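Local coordinates for protein cypemycin cysteine dehydrogenase (decarboxylating) (Streptomyces sp, PDB 6JDD) that catalyses the oxidative decarboxylation of the C-terminal cysteine of the cypemycin precursor peptide, a flavin-dependent step in making the aminovinyl-cysteine of this linaridin, at residues A56-A61 against D72-P77; R102-R107 against E137-T142. One frame throughout, in Å; residues are numbered along the deposited sequence.

Contact 1: residues A56-A61 against D72-P77; sequences ALRHLA and DPDVPP. With FAD (flavin-adenine dinucleotide), chain B.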
loop_
_atom_site.group_PDB
_atom_site.type_symbol
_atom_site.label_atom_id
_atom_site.label_comp_id
_atom_site.label_asym_id
_atom_site.label_seq_id
_atom_site.Cartn_x
_atom_site.Cartn_y
_atom_site.Cartn_z
ATOM N N ALA A 56 23.866 11.497 3.117
ATOM C CA ALA A 56 25.011 12.402 2.918
ATOM C C ALA A 56 25.991 12.290 4.109
ATOM O O ALA A 56 27.224 12.283 3.876
ATOM C CB ALA A 56 24.509 13.805 2.694
ATOM N N LEU A 57 25.492 12.137 5.334
ATOM C CA LEU A 57 26.353 12.002 6.528
ATOM C C LEU A 57 27.091 10.660 6.479
ATOM O O LEU A 57 28.245 10.590 6.930
ATOM C CB LEU A 57 25.500 12.105 7.799
ATOM C CG LEU A 57 24.847 13.452 8.069
ATOM C CD1 LEU A 57 23.802 13.313 9.164
ATOM C CD2 LEU A 57 25.857 14.503 8.449
ATOM N N ARG A 58 26.422 9.606 6.028
ATOM C CA ARG A 58 27.107 8.302 5.882
ATOM C C ARG A 58 28.355 8.499 5.011
ATOM O O ARG A 58 29.329 7.799 5.258
ATOM C CB ARG A 58 26.197 7.236 5.280
ATOM C CG ARG A 58 25.173 6.685 6.244
ATOM C CD ARG A 58 24.304 5.625 5.604
ATOM N NE ARG A 58 23.001 5.637 6.248
ATOM C CZ ARG A 58 22.793 5.305 7.532
ATOM N NH1 ARG A 58 21.560 5.351 8.029
ATOM N NH2 ARG A 58 23.807 4.909 8.306
ATOM N N HIS A 59 28.327 9.394 4.023
ATOM C CA HIS A 59 29.495 9.690 3.145
ATOM C C HIS A 59 30.456 10.647 3.855
ATOM O O HIS A 59 31.648 10.390 3.852
ATOM C CB HIS A 59 29.055 10.188 1.753
ATOM C CG HIS A 59 28.349 9.120 0.980
ATOM N ND1 HIS A 59 29.035 8.051 0.420
ATOM C CD2 HIS A 59 27.023 8.892 0.757
ATOM C CE1 HIS A 59 28.151 7.215 -0.123
ATOM N NE2 HIS A 59 26.901 7.712 0.062
ATOM N N LEU A 60 29.973 11.712 4.478
ATOM C CA LEU A 60 30.893 12.746 4.997
ATOM C C LEU A 60 31.529 12.301 6.318
ATOM O O LEU A 60 32.624 12.750 6.594
ATOM C CB LEU A 60 30.107 14.043 5.158
ATOM C CG LEU A 60 29.533 14.589 3.853
ATOM C CD1 LEU A 60 28.460 15.644 4.094
ATOM C CD2 LEU A 60 30.645 15.141 2.972
ATOM N N ALA A 61 30.863 11.463 7.109
ATOM C CA ALA A 61 31.333 11.056 8.448
ATOM C C ALA A 61 32.014 9.702 8.347
ATOM O O ALA A 61 31.475 8.837 7.692
ATOM C CB ALA A 61 30.170 11.002 9.412
ATOM N N ASP A 72 15.473 1.651 14.432
ATOM C CA ASP A 72 16.500 1.698 13.359
ATOM C C ASP A 72 17.485 0.563 13.612
ATOM O O ASP A 72 17.998 0.399 14.717
ATOM C CB ASP A 72 17.130 3.084 13.285
ATOM C CG ASP A 72 17.956 3.378 12.046
ATOM O OD1 ASP A 72 19.151 2.964 12.026
ATOM O OD2 ASP A 72 17.406 4.105 11.144
ATOM N N PRO A 73 17.733 -0.315 12.627
ATOM C CA PRO A 73 18.708 -1.383 12.838
ATOM C C PRO A 73 20.176 -0.927 12.971
ATOM O O PRO A 73 20.989 -1.684 13.411
ATOM C CB PRO A 73 18.488 -2.286 11.610
ATOM C CG PRO A 73 17.798 -1.421 10.556
ATOM C CD PRO A 73 17.020 -0.385 11.335
ATOM N N ASP A 74 20.516 0.304 12.626
ATOM C CA ASP A 74 21.934 0.749 12.723
ATOM C C ASP A 74 22.260 1.210 14.145
ATOM O O ASP A 74 23.449 1.516 14.410
ATOM C CB ASP A 74 22.277 1.883 11.754
ATOM C CG ASP A 74 22.173 1.497 10.293
ATOM O OD1 ASP A 74 22.484 0.330 9.981
ATOM O OD2 ASP A 74 21.753 2.377 9.489
ATOM N N VAL A 75 21.260 1.289 15.022
ATOM C CA VAL A 75 21.480 1.839 16.384
ATOM C C VAL A 75 22.425 0.892 17.104
ATOM O O VAL A 75 22.106 -0.278 17.266
ATOM C CB VAL A 75 20.169 2.011 17.155
ATOM C CG1 VAL A 75 20.411 2.288 18.616
ATOM C CG2 VAL A 75 19.352 3.127 16.575
ATOM N N PRO A 76 23.612 1.348 17.546
ATOM C CA PRO A 76 24.570 0.450 18.185
ATOM C C PRO A 76 24.086 0.053 19.568
ATOM O O PRO A 76 23.418 0.827 20.239
ATOM C CB PRO A 76 25.862 1.261 18.262
ATOM C CG PRO A 76 25.375 2.680 18.279
ATOM C CD PRO A 76 24.132 2.711 17.408
ATOM N N PRO A 77 24.374 -1.181 20.012
ATOM C CA PRO A 77 23.893 -1.643 21.309
ATOM C C PRO A 77 24.422 -0.853 22.515
ATOM O O PRO A 77 23.672 -0.732 23.473
ATOM C CB PRO A 77 24.374 -3.095 21.386
ATOM C CG PRO A 77 25.490 -3.198 20.361
ATOM C CD PRO A 77 25.153 -2.190 19.289
HETATM P PA FAD B . 18.625 13.366 -12.204
HETATM O O1A FAD B . 17.422 14.173 -12.568
HETATM O O2A FAD B . 18.662 12.716 -10.862
HETATM O O5B FAD B . 18.885 12.260 -13.338
HETATM C C5B FAD B . 18.284 10.951 -13.180
HETATM C C4B FAD B . 18.152 10.296 -14.533
HETATM O O4B FAD B . 16.798 9.802 -14.693
HETATM C C3B FAD B . 18.409 11.201 -15.746
HETATM O O3B FAD B . 19.055 10.489 -16.794
HETATM C C2B FAD B . 16.995 11.630 -16.146
HETATM O O2B FAD B . 16.900 11.998 -17.505
HETATM C C1B FAD B . 16.212 10.357 -15.849
HETATM N N9A FAD B . 14.799 10.588 -15.576
HETATM C C8A FAD B . 13.996 11.577 -16.090
HETATM N N7A FAD B . 12.764 11.509 -15.642
HETATM C C5A FAD B . 12.759 10.414 -14.786
HETATM C C6A FAD B . 11.751 9.821 -14.001
HETATM N N6A FAD B . 10.499 10.264 -13.946
HETATM N N1A FAD B . 12.094 8.737 -13.266
HETATM C C2A FAD B . 13.357 8.294 -13.326
HETATM N N3A FAD B . 14.385 8.769 -14.025
HETATM C C4A FAD B . 14.011 9.842 -14.742
HETATM N N1 FAD B . 28.127 12.169 -10.166
HETATM C C2 FAD B . 28.915 13.200 -10.550
HETATM O O2 FAD B . 28.914 13.598 -11.717
HETATM N N3 FAD B . 29.739 13.840 -9.679
HETATM C C4 FAD B . 29.821 13.478 -8.357
HETATM O O4 FAD B . 30.576 14.081 -7.608
HETATM C C4X FAD B . 29.015 12.410 -7.918
HETATM N N5 FAD B . 29.080 12.052 -6.661
HETATM C C5X FAD B . 28.287 11.010 -6.259
HETATM C C6 FAD B . 28.343 10.612 -4.912
HETATM C C7 FAD B . 27.576 9.575 -4.438
HETATM C C7M FAD B . 27.661 9.175 -2.988
HETATM C C8 FAD B . 26.708 8.890 -5.324
HETATM C C8M FAD B . 25.856 7.751 -4.828
HETATM C C9 FAD B . 26.643 9.272 -6.649
HETATM C C9A FAD B . 27.424 10.331 -7.141
HETATM N N10 FAD B . 27.383 10.742 -8.473
HETATM C C10 FAD B . 28.173 11.790 -8.907
HETATM C "C1'" FAD B . 26.493 10.055 -9.425
HETATM C "C2'" FAD B . 25.218 10.836 -9.680
HETATM O "O2'" FAD B . 24.438 10.885 -8.489
HETATM C "C3'" FAD B . 24.395 10.193 -10.799
HETATM O "O3'" FAD B . 25.086 10.339 -12.035
HETATM C "C4'" FAD B . 22.987 10.777 -10.939
HETATM O "O4'" FAD B . 22.290 10.101 -11.988
HETATM C "C5'" FAD B . 23.002 12.261 -11.224
HETATM O "O5'" FAD B . 21.654 12.710 -11.530
HETATM P P FAD B . 21.356 14.282 -11.634
HETATM O O1P FAD B . 22.373 14.897 -12.538
HETATM O O2P FAD B . 21.197 14.825 -10.252
HETATM O O3P FAD B . 19.930 14.284 -12.368
#
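Arg58 reaches out from the helix that ends at Leu60 to meet Asp74 in the loop 72-77, a worked example of one long side chain joining two backbones that stay well apart: the CA atoms of Arg58 and Asp74 are 11.4 Å from each other. The loop begins at Asp72, whose OD1 accepts the backbone N of Asp74 at 3.0 Å, forming an Asx turn inside a type I beta turn that runs to Val75. This bond probably steadies the backbone from which Asp74 projects, making Asp72 a second-shell residue of the contact. Asp74 then offers one carboxylate oxygen: its OD2 lies 3.3 Å from Arg58 NH1 in a salt bridge and 3.5 Å from Arg58 NH2. Because the two flat groups are turned 67° from each other, the carboxylate does not meet the guanidinium as a coplanar pair. The arginine spans the distance with CG anti to the carbonyl carbon (chi1 -76°) and the chain extended from CG to NE, while its NH2 is hydrogen-bonded to Val65 O. At the end of the turn Val75, and after it Pro76, rest on Trp66, which Asp74 also touches. One residue after Arg58 on the helix, the His59 ring receives methyl C7M of a flavin over one face, with NE2 3.5 Å from that carbon; this FAD is held by residues of the second subunit. In this Rossmann-like flavoprotein fold, the surface salt bridge ties helix 54-60 of the beta-alpha-beta crossover between parallel strands 39-44 and 65-67 to the loop following its second strand.

Contact 2: residues R102-R107 against E137-T142; sequences RLAQGR and ENNVQT. With FAD (flavin-adenine dinucleotide), chain C.
Ala104 and Asn139 mark the closest approach of the two backbones, with their CA atoms 5.6 Å apart. Here the last turn of helix 97-104 comes up against helix 134-142, and the first of these stops in a Schellman motif: Arg107 N returns to Arg102 O at 3.0 Å and Gly106 N to Leu103 O at 3.1 Å, with Gly106 taking the positive phi of the C-prime position. The small side chain of Ala104 allows this approach, its CB packing against the Asn139 backbone and lying 4.1 Å from Asn139 CB. Alongside, Thr142 sets CG2 against Ala104 O, while its OG1 and backbone N reach Asn138 O from opposite faces of that carbonyl. These helices follow neighbouring parallel strands, 90-95 and 123-127, of a Rossmann-like sheet, and the first carries part of the FAD pocket. Past the helix end, the extended Gln105 side chain sends NE2 to Asn139 OD1 at 3.1 Å, nearly straight at the hydrogen (172°) but from above the acceptor's carbonyl plane, 73° out of it. Both amides have further partners: Gln105 NE2 also donates to Gln105 O of the fourth subunit, and Asn139 ND2 to Ile135 O. On the flavin side, a bend at chi3 (-73°) turns one face of the Arg102 guanidinium to the adenosine ribose of FAD, whose C2B lies 4.1 Å above the centre of the guanidinium plane, and puts NH2 3.5 Å from the bridging diphosphate oxygen O3P. A leucine in place of Arg102 would probably leave Asp109 with a weak, long ion pair to Arg107 and take from the diphosphate a nearby positive charge.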
loop_
_atom_site.group_PDB
_atom_site.type_symbol
_atom_site.label_atom_id
_atom_site.label_comp_id
_atom_site.label_asym_id
_atom_site.label_seq_id
_atom_site.Cartn_x
_atom_site.Cartn_y
_atom_site.Cartn_z
ATOM N N ARG A 102 13.778 17.340 27.159
ATOM C CA ARG A 102 13.783 15.860 27.324
ATOM C C ARG A 102 15.016 15.424 28.127
ATOM O O ARG A 102 14.883 14.508 28.962
ATOM C CB ARG A 102 13.751 15.171 25.955
ATOM C CG ARG A 102 12.375 15.148 25.304
ATOM C CD ARG A 102 12.210 13.985 24.344
ATOM N NE ARG A 102 12.954 14.175 23.107
ATOM C CZ ARG A 102 13.639 13.220 22.488
ATOM N NH1 ARG A 102 13.675 11.998 22.991
ATOM N NH2 ARG A 102 14.284 13.491 21.367
ATOM N N LEU A 103 16.164 16.062 27.876
ATOM C CA LEU A 103 17.434 15.733 28.560
ATOM C C LEU A 103 17.334 16.138 30.038
ATOM O O LEU A 103 17.626 15.342 30.904
ATOM C CB LEU A 103 18.539 16.488 27.827
ATOM C CG LEU A 103 19.943 16.154 28.269
ATOM C CD1 LEU A 103 20.253 14.655 28.116
ATOM C CD2 LEU A 103 20.888 17.023 27.469
ATOM N N ALA A 104 16.869 17.353 30.277
ATOM C CA ALA A 104 16.631 17.933 31.611
ATOM C C ALA A 104 15.629 17.101 32.402
ATOM O O ALA A 104 15.563 17.282 33.598
ATOM C CB ALA A 104 16.110 19.336 31.461
ATOM N N GLN A 105 14.838 16.258 31.745
ATOM C CA GLN A 105 13.743 15.557 32.438
ATOM C C GLN A 105 14.063 14.061 32.520
ATOM O O GLN A 105 13.167 13.266 32.863
ATOM C CB GLN A 105 12.436 15.887 31.734
ATOM C CG GLN A 105 12.076 17.332 31.989
ATOM C CD GLN A 105 11.050 17.910 31.036
ATOM O OE1 GLN A 105 10.414 17.191 30.258
ATOM N NE2 GLN A 105 10.877 19.231 31.112
ATOM N N GLY A 106 15.275 13.679 32.177
ATOM C CA GLY A 106 15.682 12.269 32.346
ATOM C C GLY A 106 15.058 11.321 31.329
ATOM O O GLY A 106 15.212 10.117 31.484
ATOM N N ARG A 107 14.495 11.841 30.256
ATOM C CA ARG A 107 13.791 11.007 29.257
ATOM C C ARG A 107 14.799 10.138 28.492
ATOM O O ARG A 107 15.914 10.576 28.215
ATOM C CB ARG A 107 12.953 11.902 28.347
ATOM C CG ARG A 107 11.938 12.755 29.106
ATOM C CD ARG A 107 10.917 11.894 29.850
ATOM N NE ARG A 107 10.374 10.853 28.994
ATOM C CZ ARG A 107 9.316 10.981 28.240
ATOM N NH1 ARG A 107 8.633 12.090 28.282
ATOM N NH2 ARG A 107 8.890 10.003 27.463
ATOM N N GLU A 137 13.687 27.925 31.434
ATOM C CA GLU A 137 14.917 28.364 32.137
ATOM C C GLU A 137 15.107 27.430 33.341
ATOM O O GLU A 137 16.257 27.094 33.608
ATOM C CB GLU A 137 14.861 29.860 32.470
ATOM C CG GLU A 137 15.152 30.736 31.243
ATOM C CD GLU A 137 14.385 32.081 31.067
ATOM O OE1 GLU A 137 13.950 32.712 32.117
ATOM O OE2 GLU A 137 14.214 32.557 29.862
ATOM N N ASN A 138 14.022 27.027 34.014
ATOM C CA ASN A 138 14.177 26.143 35.196
ATOM C C ASN A 138 14.717 24.787 34.786
ATOM O O ASN A 138 15.620 24.264 35.487
ATOM C CB ASN A 138 12.918 26.019 36.059
ATOM C CG ASN A 138 12.770 27.177 37.013
ATOM O OD1 ASN A 138 13.677 28.035 37.190
ATOM N ND2 ASN A 138 11.586 27.205 37.592
ATOM N N ASN A 139 14.150 24.230 33.738
ATOM C CA ASN A 139 14.590 22.938 33.121
ATOM C C ASN A 139 16.056 22.995 32.629
ATOM O O ASN A 139 16.792 22.051 32.897
ATOM C CB ASN A 139 13.616 22.484 32.037
ATOM C CG ASN A 139 12.330 21.988 32.655
ATOM O OD1 ASN A 139 12.292 20.929 33.226
ATOM N ND2 ASN A 139 11.311 22.809 32.717
ATOM N N VAL A 140 16.476 24.086 32.014
ATOM C CA VAL A 140 17.923 24.339 31.715
ATOM C C VAL A 140 18.814 24.397 32.982
ATOM O O VAL A 140 19.952 23.846 32.908
ATOM C CB VAL A 140 18.039 25.669 30.977
ATOM C CG1 VAL A 140 19.488 26.071 30.876
ATOM C CG2 VAL A 140 17.378 25.580 29.623
ATOM N N GLN A 141 18.349 25.049 34.075
ATOM C CA GLN A 141 19.082 25.083 35.373
ATOM C C GLN A 141 19.235 23.630 35.848
ATOM O O GLN A 141 20.292 23.300 36.449
ATOM C CB GLN A 141 18.393 25.908 36.483
ATOM C CG GLN A 141 18.756 27.384 36.589
ATOM C CD GLN A 141 18.231 27.955 37.902
ATOM O OE1 GLN A 141 17.298 27.428 38.549
ATOM N NE2 GLN A 141 18.845 29.059 38.339
ATOM N N THR A 142 18.212 22.808 35.693
ATOM C CA THR A 142 18.248 21.419 36.222
ATOM C C THR A 142 19.454 20.658 35.676
ATOM O O THR A 142 19.980 19.742 36.365
ATOM C CB THR A 142 16.958 20.655 35.956
ATOM O OG1 THR A 142 15.913 21.310 36.653
ATOM C CG2 THR A 142 16.996 19.259 36.506
HETATM P PA FAD C . 12.614 14.117 17.779
HETATM O O1A FAD C . 13.200 12.767 18.032
HETATM O O2A FAD C . 12.250 14.479 16.378
HETATM O O5B FAD C . 11.341 14.331 18.731
HETATM C C5B FAD C . 10.032 13.960 18.232
HETATM C C4B FAD C . 9.112 13.690 19.398
HETATM O O4B FAD C . 8.453 12.413 19.199
HETATM C C3B FAD C . 9.782 13.600 20.776
HETATM O O3B FAD C . 8.950 14.149 21.791
HETATM C C2B FAD C . 9.969 12.091 20.958
HETATM O O2B FAD C . 10.048 11.710 22.314
HETATM C C1B FAD C . 8.703 11.562 20.294
HETATM N N9A FAD C . 8.830 10.199 19.792
HETATM C C8A FAD C . 9.605 9.187 20.301
HETATM N N7A FAD C . 9.496 8.073 19.614
HETATM C C5A FAD C . 8.597 8.374 18.597
HETATM C C6A FAD C . 8.066 7.613 17.537
HETATM N N6A FAD C . 8.374 6.339 17.313
HETATM N N1A FAD C . 7.191 8.230 16.708
HETATM C C2A FAD C . 6.884 9.514 16.938
HETATM N N3A FAD C . 7.319 10.326 17.898
HETATM C C4A FAD C . 8.183 9.684 18.702
HETATM N N1 FAD C . 12.873 23.900 17.482
HETATM C C2 FAD C . 13.886 24.454 18.187
HETATM O O2 FAD C . 14.044 24.193 19.382
HETATM N N3 FAD C . 14.770 25.318 17.621
HETATM C C4 FAD C . 14.688 25.679 16.299
HETATM O O4 FAD C . 15.505 26.459 15.830
HETATM C C4X FAD C . 13.647 25.123 15.530
HETATM N N5 FAD C . 13.554 25.456 14.268
HETATM C C5X FAD C . 12.533 24.901 13.543
HETATM C C6 FAD C . 12.417 25.247 12.185
HETATM C C7 FAD C . 11.418 24.730 11.396
HETATM C C7M FAD C . 11.324 25.123 9.944
HETATM C C8 FAD C . 10.482 23.828 11.960
HETATM C C8M FAD C . 9.378 23.247 11.115
HETATM C C9 FAD C . 10.586 23.480 13.292
HETATM C C9A FAD C . 11.604 24.004 14.105
HETATM N N10 FAD C . 11.737 23.674 15.453
HETATM C C10 FAD C . 12.757 24.219 16.211
HETATM C "C1'" FAD C . 10.783 22.739 16.076
HETATM C "C2'" FAD C . 11.357 21.341 16.206
HETATM O "O2'" FAD C . 11.557 20.781 14.912
HETATM C "C3'" FAD C . 10.421 20.436 17.011
HETATM O "O3'" FAD C . 10.393 20.874 18.366
HETATM C "C4'" FAD C . 10.811 18.957 16.970
HETATM O "O4'" FAD C . 9.871 18.192 17.726
HETATM C "C5'" FAD C . 12.202 18.710 17.505
HETATM O "O5'" FAD C . 12.434 17.279 17.612
HETATM P P FAD C . 13.914 16.747 17.928
HETATM O O1P FAD C . 14.443 17.493 19.107
HETATM O O2P FAD C . 14.699 16.754 16.657
HETATM O O3P FAD C . 13.617 15.229 18.354
#

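Contact 1 is a surface contact and contact 2 a partly buried one. Their centres are 27 Å apart, on opposite sides of the chain's centre, and they share no helix or strand, although all four segments belong to the same flavoprotein-type domain. The chemistry follows the place: exposed, oppositely charged side chains join backbones that stay far apart in 56-61 against 72-77, whereas in 102-107 against 137-142 a small residue lets two helices close up and neutral amides bond beside a subunit interface. Each also borders a flavin, but contact 1 touches the methyl end of a cofactor held by another subunit, while contact 2 meets the ribose and diphosphate of the subunit's own.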